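Local coordinates for type III CBASS phage resistance system CD-NTase-associated protein Cap8 (Pseudomonas aeruginosa, PDB 6P8P) that probably acts as a HORMA-domain regulator of a bacterial cGAS-like enzyme in a CBASS system that defends the cell against bacteriophages, at residues A48-D53 with L104-E109; S116-H121 with I125-L130. The protein carries 2 engineered substitutions. One frame throughout, in Å; residues are numbered along the deposited sequence.

Interaction 1: A48-D53 with L104-E109. With CA (calcium ion), chain E.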
loop_
_atom_site.group_PDB
_atom_site.type_symbol
_atom_site.label_atom_id
_atom_site.label_comp_id
_atom_site.label_asym_id
_atom_site.label_seq_id
_atom_site.Cartn_x
_atom_site.Cartn_y
_atom_site.Cartn_z
ATOM N N ALA A 48 0.575 -4.877 -3.167
ATOM C CA ALA A 48 1.448 -5.603 -2.257
ATOM C C ALA A 48 0.867 -5.659 -0.854
ATOM O O ALA A 48 1.003 -6.665 -0.158
ATOM C CB ALA A 48 2.839 -4.965 -2.265
ATOM N N SER A 49 0.232 -4.585 -0.401
ATOM C CA SER A 49 -0.393 -4.623 0.915
ATOM C C SER A 49 -1.420 -5.738 1.011
ATOM O O SER A 49 -1.469 -6.470 2.008
ATOM C CB SER A 49 -1.059 -3.268 1.208
ATOM O OG SER A 49 -1.758 -3.253 2.459
ATOM N N LEU A 50 -2.239 -5.878 -0.023
ATOM C CA LEU A 50 -3.279 -6.899 -0.033
ATOM C C LEU A 50 -2.679 -8.298 -0.104
ATOM O O LEU A 50 -3.190 -9.230 0.517
ATOM C CB LEU A 50 -4.219 -6.665 -1.223
ATOM C CG LEU A 50 -5.035 -5.384 -1.178
ATOM C CD1 LEU A 50 -5.695 -5.136 -2.539
ATOM C CD2 LEU A 50 -6.050 -5.431 -0.065
ATOM N N ILE A 51 -1.625 -8.472 -0.897
ATOM C CA ILE A 51 -0.935 -9.755 -0.945
ATOM C C ILE A 51 -0.345 -10.098 0.413
ATOM O O ILE A 51 -0.428 -11.243 0.869
ATOM C CB ILE A 51 0.139 -9.733 -2.046
ATOM C CG1 ILE A 51 -0.540 -9.666 -3.403
ATOM C CG2 ILE A 51 1.053 -10.931 -1.924
ATOM C CD1 ILE A 51 0.402 -9.273 -4.536
ATOM N N ALA A 52 0.257 -9.116 1.082
ATOM C CA ALA A 52 0.823 -9.374 2.398
ATOM C C ALA A 52 -0.252 -9.807 3.388
ATOM O O ALA A 52 0.043 -10.525 4.349
ATOM C CB ALA A 52 1.562 -8.119 2.909
ATOM N N ASP A 53 -1.485 -9.359 3.196
ATOM C CA ASP A 53 -2.618 -9.779 4.013
ATOM C C ASP A 53 -3.266 -11.064 3.509
ATOM O O ASP A 53 -4.291 -11.476 4.064
ATOM C CB ASP A 53 -3.641 -8.642 4.089
ATOM C CG ASP A 53 -3.152 -7.479 5.007
ATOM O OD1 ASP A 53 -2.451 -7.765 5.999
ATOM O OD2 ASP A 53 -3.462 -6.293 4.735
ATOM N N LEU A 104 -9.163 -6.554 -7.569
ATOM C CA LEU A 104 -8.331 -7.046 -6.489
ATOM C C LEU A 104 -9.177 -7.436 -5.290
ATOM O O LEU A 104 -10.006 -6.624 -4.825
ATOM C CB LEU A 104 -7.338 -5.965 -6.067
ATOM C CG LEU A 104 -6.493 -5.277 -7.140
ATOM C CD1 LEU A 104 -5.503 -4.324 -6.497
ATOM C CD2 LEU A 104 -5.741 -6.296 -7.982
ATOM N N PRO A 105 -8.946 -8.620 -4.725
ATOM C CA PRO A 105 -9.652 -9.008 -3.504
ATOM C C PRO A 105 -9.130 -8.221 -2.315
ATOM O O PRO A 105 -7.930 -7.968 -2.181
ATOM C CB PRO A 105 -9.362 -10.520 -3.378
ATOM C CG PRO A 105 -7.957 -10.636 -3.978
ATOM C CD PRO A 105 -7.936 -9.612 -5.123
ATOM N N CYS A 106 -10.055 -7.877 -1.430
ATOM C CA CYS A 106 -9.726 -7.053 -0.295
ATOM C C CYS A 106 -10.641 -7.324 0.884
ATOM O O CYS A 106 -11.855 -7.402 0.700
ATOM C CB CYS A 106 -9.832 -5.583 -0.713
ATOM S SG CYS A 106 -9.514 -4.361 0.609
ATOM N N PRO A 107 -10.095 -7.468 2.084
ATOM C CA PRO A 107 -10.967 -7.635 3.259
ATOM C C PRO A 107 -11.914 -6.453 3.377
ATOM O O PRO A 107 -11.522 -5.307 3.188
ATOM C CB PRO A 107 -9.987 -7.696 4.439
ATOM C CG PRO A 107 -8.636 -7.910 3.855
ATOM C CD PRO A 107 -8.679 -7.356 2.457
ATOM N N LYS A 108 -13.185 -6.741 3.664
ATOM C CA LYS A 108 -14.197 -5.694 3.615
ATOM C C LYS A 108 -13.824 -4.510 4.496
ATOM O O LYS A 108 -14.082 -3.360 4.122
ATOM C CB LYS A 108 -15.563 -6.253 4.020
ATOM C CG LYS A 108 -16.731 -5.290 3.774
ATOM C CD LYS A 108 -18.084 -5.945 4.131
ATOM C CE LYS A 108 -19.218 -4.930 4.027
ATOM N NZ LYS A 108 -20.461 -5.431 4.676
ATOM N N GLU A 109 -13.182 -4.766 5.640
ATOM C CA GLU A 109 -12.863 -3.691 6.575
ATOM C C GLU A 109 -11.814 -2.731 6.027
ATOM O O GLU A 109 -11.723 -1.593 6.501
ATOM C CB GLU A 109 -12.380 -4.257 7.919
ATOM C CG GLU A 109 -11.067 -5.015 7.898
ATOM C CD GLU A 109 -10.422 -5.088 9.289
ATOM O OE1 GLU A 109 -9.705 -6.071 9.583
ATOM O OE2 GLU A 109 -10.635 -4.155 10.096
HETATM CA CA CA E . -2.116 -5.423 6.537
HETATM O O HOH W 1 -0.498 -5.488 4.763
HETATM O O HOH W 2 -4.310 -5.839 7.600
HETATM O O HOH W 3 -2.549 -3.141 5.824
HETATM O O HOH W 4 -0.913 -7.025 8.052
#
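Leu50 packs as an apolar wedge from the last turn of helix 44-52 onto residues Leu104 to Pro107, where strand 101-106 runs out into a loop; the contact is buried and holds no hydrogen bond between the segments. The axes of helix 48-52 and strand 104-106 pass 8.9 Å apart at 54°. One branch of the leucine, CD1, lies 4.0 Å from Leu104 CB, the two side chains crossing at about a right angle. Its other branch, CD2, meets Cys106 SG at 3.7 Å and lies 4.1 Å from Pro107 CD. The Cys106 sulfur, anti to the backbone N (chi1 178°), is thereby set against this methyl. Pro105 O is buried against Leu50 CD1 at 3.6 Å and has no polar partner in the model. In this HORMA-domain protein the contact thus seats a helix on the central mixed sheet. Just past the helix, Asp53 turns its carboxylate to a calcium ion, with OD1 and OD2 each 2.4 Å from the metal, and OD2 also hydrogen-bonds to Gln110 NE2. Four waters join the coordination, one of them donating to Ser49 O. Asp53 of the second subunit binds the same calcium, which bridges the dimer, and Ser49 OG is hydrogen-bonded to Ser49 OG of that subunit.

Interaction 2: S116-H121 with I125-L130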
loop_
_atom_site.group_PDB
_atom_site.type_symbol
_atom_site.label_atom_id
_atom_site.label_comp_id
_atom_site.label_asym_id
_atom_site.label_seq_id
_atom_site.Cartn_x
_atom_site.Cartn_y
_atom_site.Cartn_z
ATOM N N SER A 116 -10.081 4.052 -2.197
ATOM C CA SER A 116 -9.602 5.420 -2.377
ATOM C C SER A 116 -8.172 5.457 -2.894
ATOM O O SER A 116 -7.843 6.275 -3.754
ATOM C CB SER A 116 -9.705 6.194 -1.058
ATOM O OG SER A 116 -11.048 6.378 -0.694
ATOM N N ALA A 117 -7.297 4.620 -2.348
ATOM C CA ALA A 117 -5.912 4.578 -2.793
ATOM C C ALA A 117 -5.809 4.161 -4.248
ATOM O O ALA A 117 -4.969 4.683 -4.987
ATOM C CB ALA A 117 -5.106 3.632 -1.907
ATOM N N LEU A 118 -6.624 3.199 -4.674
ATOM C CA LEU A 118 -6.574 2.780 -6.068
ATOM C C LEU A 118 -7.067 3.884 -6.991
ATOM O O LEU A 118 -6.524 4.075 -8.088
ATOM C CB LEU A 118 -7.422 1.527 -6.269
ATOM C CG LEU A 118 -6.850 0.261 -5.684
ATOM C CD1 LEU A 118 -7.813 -0.927 -5.877
ATOM C CD2 LEU A 118 -5.508 -0.125 -6.312
ATOM N N LYS A 119 -8.113 4.597 -6.568
ATOM C CA LYS A 119 -8.739 5.612 -7.404
ATOM C C LYS A 119 -7.765 6.719 -7.755
ATOM O O LYS A 119 -7.945 7.393 -8.775
ATOM C CB LYS A 119 -9.971 6.159 -6.693
ATOM C CG LYS A 119 -10.705 7.255 -7.430
ATOM C CD LYS A 119 -11.925 7.703 -6.622
ATOM C CE LYS A 119 -12.292 9.158 -6.894
ATOM N NZ LYS A 119 -13.319 9.642 -5.931
ATOM N N LYS A 120 -6.711 6.882 -6.960
ATOM C CA LYS A 120 -5.715 7.892 -7.279
ATOM C C LYS A 120 -4.973 7.564 -8.567
ATOM O O LYS A 120 -4.480 8.470 -9.243
ATOM C CB LYS A 120 -4.679 8.010 -6.155
ATOM C CG LYS A 120 -5.197 8.329 -4.770
ATOM C CD LYS A 120 -4.014 8.552 -3.790
ATOM C CE LYS A 120 -2.796 9.209 -4.468
ATOM N NZ LYS A 120 -1.603 9.411 -3.603
ATOM N N HIS A 121 -4.842 6.274 -8.897
ATOM C CA HIS A 121 -3.969 5.852 -9.971
ATOM C C HIS A 121 -4.697 5.286 -11.176
ATOM O O HIS A 121 -4.086 5.181 -12.241
ATOM C CB HIS A 121 -2.994 4.759 -9.493
ATOM C CG HIS A 121 -2.174 5.153 -8.314
ATOM N ND1 HIS A 121 -1.163 6.081 -8.399
ATOM C CD2 HIS A 121 -2.185 4.720 -7.029
ATOM C CE1 HIS A 121 -0.615 6.241 -7.204
ATOM N NE2 HIS A 121 -1.211 5.418 -6.358
ATOM N N ILE A 125 -8.439 -0.435 -12.353
ATOM C CA ILE A 125 -8.053 -1.337 -11.276
ATOM C C ILE A 125 -8.916 -0.991 -10.080
ATOM O O ILE A 125 -8.836 0.125 -9.557
ATOM C CB ILE A 125 -6.567 -1.228 -10.920
ATOM C CG1 ILE A 125 -5.697 -1.517 -12.131
ATOM C CG2 ILE A 125 -6.234 -2.179 -9.729
ATOM C CD1 ILE A 125 -4.281 -0.997 -11.947
ATOM N N ILE A 126 -9.716 -1.950 -9.627
ATOM C CA ILE A 126 -10.635 -1.741 -8.520
ATOM C C ILE A 126 -10.453 -2.874 -7.519
ATOM O O ILE A 126 -9.778 -3.866 -7.783
ATOM C CB ILE A 126 -12.094 -1.651 -8.995
ATOM C CG1 ILE A 126 -12.501 -2.931 -9.728
ATOM C CG2 ILE A 126 -12.261 -0.456 -9.932
ATOM C CD1 ILE A 126 -13.959 -2.945 -10.179
ATOM N N ALA A 127 -11.068 -2.705 -6.352
ATOM C CA ALA A 127 -11.048 -3.702 -5.303
ATOM C C ALA A 127 -12.466 -4.127 -4.956
ATOM O O ALA A 127 -13.418 -3.351 -5.055
ATOM C CB ALA A 127 -10.346 -3.159 -4.056
ATOM N N ARG A 128 -12.585 -5.359 -4.524
ATOM C CA ARG A 128 -13.856 -5.904 -4.074
ATOM C C ARG A 128 -13.692 -6.640 -2.759
ATOM O O ARG A 128 -12.614 -7.144 -2.447
ATOM C CB ARG A 128 -14.449 -6.882 -5.114
ATOM C CG ARG A 128 -13.665 -8.147 -5.199
ATOM C CD ARG A 128 -14.171 -9.085 -6.306
ATOM N NE ARG A 128 -13.624 -10.432 -6.129
ATOM C CZ ARG A 128 -12.414 -10.814 -6.540
ATOM N NH1 ARG A 128 -11.619 -9.952 -7.175
ATOM N NH2 ARG A 128 -11.990 -12.040 -6.292
ATOM N N ASP A 129 -14.786 -6.694 -1.988
ATOM C CA ASP A 129 -14.905 -7.566 -0.828
ATOM C C ASP A 129 -14.558 -8.992 -1.202
ATOM O O ASP A 129 -15.168 -9.577 -2.099
ATOM C CB ASP A 129 -16.348 -7.461 -0.307
ATOM C CG ASP A 129 -16.671 -8.440 0.819
ATOM O OD1 ASP A 129 -15.829 -9.266 1.209
ATOM O OD2 ASP A 129 -17.816 -8.375 1.308
ATOM N N LEU A 130 -13.553 -9.551 -0.526
ATOM C CA LEU A 130 -13.044 -10.850 -0.939
ATOM C C LEU A 130 -14.008 -11.993 -0.636
ATOM O O LEU A 130 -13.721 -13.132 -1.027
ATOM C CB LEU A 130 -11.676 -11.123 -0.298
ATOM C CG LEU A 130 -11.532 -11.121 1.216
ATOM C CD1 LEU A 130 -12.121 -12.350 1.866
ATOM C CD2 LEU A 130 -10.029 -11.010 1.569
#
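The backbones of 116-121 and 125-130 come nearest at Leu118 and Ile126, whose CA atoms are 6.6 Å apart, as the end of helix 111-119 lies against the start of strand 125-129 with a three-residue link between the segments. On the helix side Leu118 makes nearly all of the packing, and no hydrogen bond crosses between the segments. Its CD1 sits over the face of the peptide that joins Ile126 to Ala127, 3.7 Å from both Ile126 C and Ala127 N, and touches Ala127 CB at 3.8 Å. CD2 takes the other direction and meets Ile125 CG2 at 4.1 Å, the two side chains crossing at about a right angle. Nearer the backbone, Leu118 CB rests 3.8 Å from Ile125 O. The CG of Leu118 is anti to its carbonyl carbon (chi1 -72°), which carries both methyls out over the strand. Ile125 and Ala127 direct their CB atoms toward the helix, whereas Ile126 between them points its own away and is exposed. This is the second half of a beta-alpha-beta crossover: strand 101-106, helix 111-119 and then strand 125-129, which is parallel to the first and outermost in the sheet within this chain. The return of the chain begins with a turn in which His121 N bonds to Leu118 O at 2.9 Å. Val43 and Val46 also touch Leu118, while Leu40 of helix 35-42 touches Ile125. Farther along the strand the Arg128 guanidinium is held by three hydrogen bonds, to Ser103 OG, Pro60 O and Gln132 O. Leu18 of the second subunit packs on Ser116 and Ala117.

After strand 4-10 and helices 17-29 and 35-42 the chain reaches helix 44-52, where interaction 1 begins; it closes a loop of 50 residues that holds strands 61-64 and 69-75, helix 77-82 and the first half of strand 101-106. Helix 111-119 follows directly, and interaction 2 then closes a short turn onto strand 125-129. The two loops are in series, neither enclosing nor crossing the other, with centres 10 Å apart. Strand pairing connects them: Leu104 N probably bonds to Ile126 O at 2.8 Å, and Arg128 N to Leu104 O at 2.9 Å. Together they fasten two helices to neighbouring strands of one sheet, and both contacts reach the second subunit.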